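Local coordinates for regulatory protein SWI6 (Saccharomyces cerevisiae, PDB 1SW6) that serves as the shared subunit of the SBF and MBF complexes, which drive cell-cycle-dependent transcription, and is represented here by its ankyrin-repeat domain, at residues Gly294-Ser297 with Ile298-Leu302. Residues are numbered along the deposited sequence; the frame is centred on the assembly and turned at random.
Sequences GNIS and IVDAL
The carbonyl O of I296 accepts a hydrogen bond from the amide N of D300, 3.0 Å long and nearly straight at 168°. This bond belongs to the first turn of helix 296-304, the second helix of the fourth ankyrin repeat. G294 has positive phi and ends helix 286-293; N295 holds the N-cap position of the next helix, so two residues make the short turn between the two helices of the repeat. One step on, A301 N reaches S297 O in a longer bond of 3.3 Å. D300 leans back over this first turn. Its CG lies anti to its own carbonyl carbon (chi1 -73°), which carries OD1 across the I296 side chain at a slant, 3.6 Å from I296 CG1. D300 CG also comes 3.5 Å from I296 O. With an alanine here, the carboxylate that lies against I296 is gone, and CG1 and CD1 of I296 would probably lose their cover on that side. On the inner side, I298 and L302 pack against I209 of helix 204-212 and L225 of helix 218-234, while V299 meets A290 of the preceding helix. V299 CG2 also rests on the N-cap carbonyl, 3.2 Å from N295 O. The N295 side chain crosses that of I298 at about a right angle, and its ND2 lies 3.2 Å from I298 CG2.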
ATOM      1  N   GLY A 294     -18.984  -8.838  14.620  1.00 54.01           N
ATOM      2  CA  GLY A 294     -20.276  -8.266  14.960  1.00 55.90           C
ATOM      3  C   GLY A 294     -21.133  -7.819  13.790  1.00 57.27           C
ATOM      4  O   GLY A 294     -22.348  -7.676  13.933  1.00 58.84           O
ATOM      5  N   ASN A 295     -20.511  -7.587  12.638  1.00 57.71           N
ATOM      6  CA  ASN A 295     -21.236  -7.165  11.442  1.00 58.63           C
ATOM      7  C   ASN A 295     -22.247  -8.255  11.068  1.00 57.57           C
ATOM      8  O   ASN A 295     -21.905  -9.248  10.429  1.00 57.64           O
ATOM      9  CB  ASN A 295     -20.230  -6.916  10.312  1.00 61.98           C
ATOM     10  CG  ASN A 295     -20.887  -6.770   8.950  1.00 65.74           C
ATOM     11  OD1 ASN A 295     -21.914  -6.096   8.802  1.00 68.17           O
ATOM     12  ND2 ASN A 295     -20.280  -7.388   7.938  1.00 65.87           N
ATOM     13  N   ILE A 296     -23.495  -8.060  11.480  1.00 56.62           N
ATOM     14  CA  ILE A 296     -24.563  -9.023  11.235  1.00 56.59           C
ATOM     15  C   ILE A 296     -24.870  -9.282   9.758  1.00 55.43           C
ATOM     16  O   ILE A 296     -25.292 -10.383   9.389  1.00 54.85           O
ATOM     17  CB  ILE A 296     -25.872  -8.584  11.926  1.00 58.07           C
ATOM     18  CG1 ILE A 296     -26.936  -9.674  11.765  1.00 59.58           C
ATOM     19  CG2 ILE A 296     -26.369  -7.276  11.319  1.00 59.26           C
ATOM     20  CD1 ILE A 296     -28.234  -9.396  12.494  1.00 61.25           C
ATOM     21  N   SER A 297     -24.667  -8.273   8.921  1.00 52.99           N
ATOM     22  CA  SER A 297     -24.936  -8.405   7.497  1.00 51.08           C
ATOM     23  C   SER A 297     -24.255  -9.617   6.855  1.00 48.22           C
ATOM     24  O   SER A 297     -24.919 -10.459   6.261  1.00 47.18           O
ATOM     25  CB  SER A 297     -24.503  -7.131   6.772  1.00 52.12           C
ATOM     26  OG  SER A 297     -24.523  -7.319   5.366  1.00 55.74           O
ATOM     27  N   ILE A 298     -22.933  -9.709   6.983  1.00 45.19           N
ATOM     28  CA  ILE A 298     -22.198 -10.808   6.381  1.00 43.44           C
ATOM     29  C   ILE A 298     -22.343 -12.120   7.169  1.00 42.25           C
ATOM     30  O   ILE A 298     -22.160 -13.202   6.620  1.00 39.85           O
ATOM     31  CB  ILE A 298     -20.708 -10.409   6.167  1.00 45.10           C
ATOM     32  CG1 ILE A 298     -20.089 -11.284   5.080  1.00 44.74           C
ATOM     33  CG2 ILE A 298     -19.931 -10.518   7.462  1.00 46.00           C
ATOM     34  CD1 ILE A 298     -18.815 -10.720   4.513  1.00 45.57           C
ATOM     35  N   VAL A 299     -22.700 -12.025   8.449  1.00 40.44           N
ATOM     36  CA  VAL A 299     -22.914 -13.221   9.261  1.00 38.85           C
ATOM     37  C   VAL A 299     -24.134 -13.963   8.702  1.00 38.53           C
ATOM     38  O   VAL A 299     -24.098 -15.179   8.503  1.00 37.31           O
ATOM     39  CB  VAL A 299     -23.211 -12.872  10.732  1.00 38.21           C
ATOM     40  CG1 VAL A 299     -23.683 -14.126  11.476  1.00 37.10           C
ATOM     41  CG2 VAL A 299     -21.979 -12.289  11.387  1.00 37.57           C
ATOM     42  N   ASP A 300     -25.215 -13.226   8.460  1.00 38.31           N
ATOM     43  CA  ASP A 300     -26.437 -13.820   7.925  1.00 39.63           C
ATOM     44  C   ASP A 300     -26.237 -14.351   6.511  1.00 38.39           C
ATOM     45  O   ASP A 300     -26.746 -15.413   6.176  1.00 37.40           O
ATOM     46  CB  ASP A 300     -27.581 -12.805   7.937  1.00 42.65           C
ATOM     47  CG  ASP A 300     -28.108 -12.531   9.343  1.00 48.53           C
ATOM     48  OD1 ASP A 300     -28.980 -11.643   9.481  1.00 49.70           O
ATOM     49  OD2 ASP A 300     -27.656 -13.198  10.309  1.00 49.36           O
ATOM     50  N   ALA A 301     -25.500 -13.616   5.681  1.00 36.83           N
ATOM     51  CA  ALA A 301     -25.256 -14.074   4.313  1.00 36.10           C
ATOM     52  C   ALA A 301     -24.559 -15.440   4.350  1.00 35.67           C
ATOM     53  O   ALA A 301     -24.960 -16.371   3.644  1.00 34.32           O
ATOM     54  CB  ALA A 301     -24.407 -13.071   3.567  1.00 34.45           C
ATOM     55  N   LEU A 302     -23.527 -15.557   5.187  1.00 33.94           N
ATOM     56  CA  LEU A 302     -22.787 -16.809   5.322  1.00 34.31           C
ATOM     57  C   LEU A 302     -23.644 -17.945   5.875  1.00 34.52           C
ATOM     58  O   LEU A 302     -23.506 -19.096   5.450  1.00 33.94           O
ATOM     59  CB  LEU A 302     -21.581 -16.634   6.243  1.00 33.43           C
ATOM     60  CG  LEU A 302     -20.323 -15.958   5.712  1.00 33.78           C
ATOM     61  CD1 LEU A 302     -19.346 -15.809   6.859  1.00 31.68           C
ATOM     62  CD2 LEU A 302     -19.719 -16.783   4.569  1.00 32.42           C
TER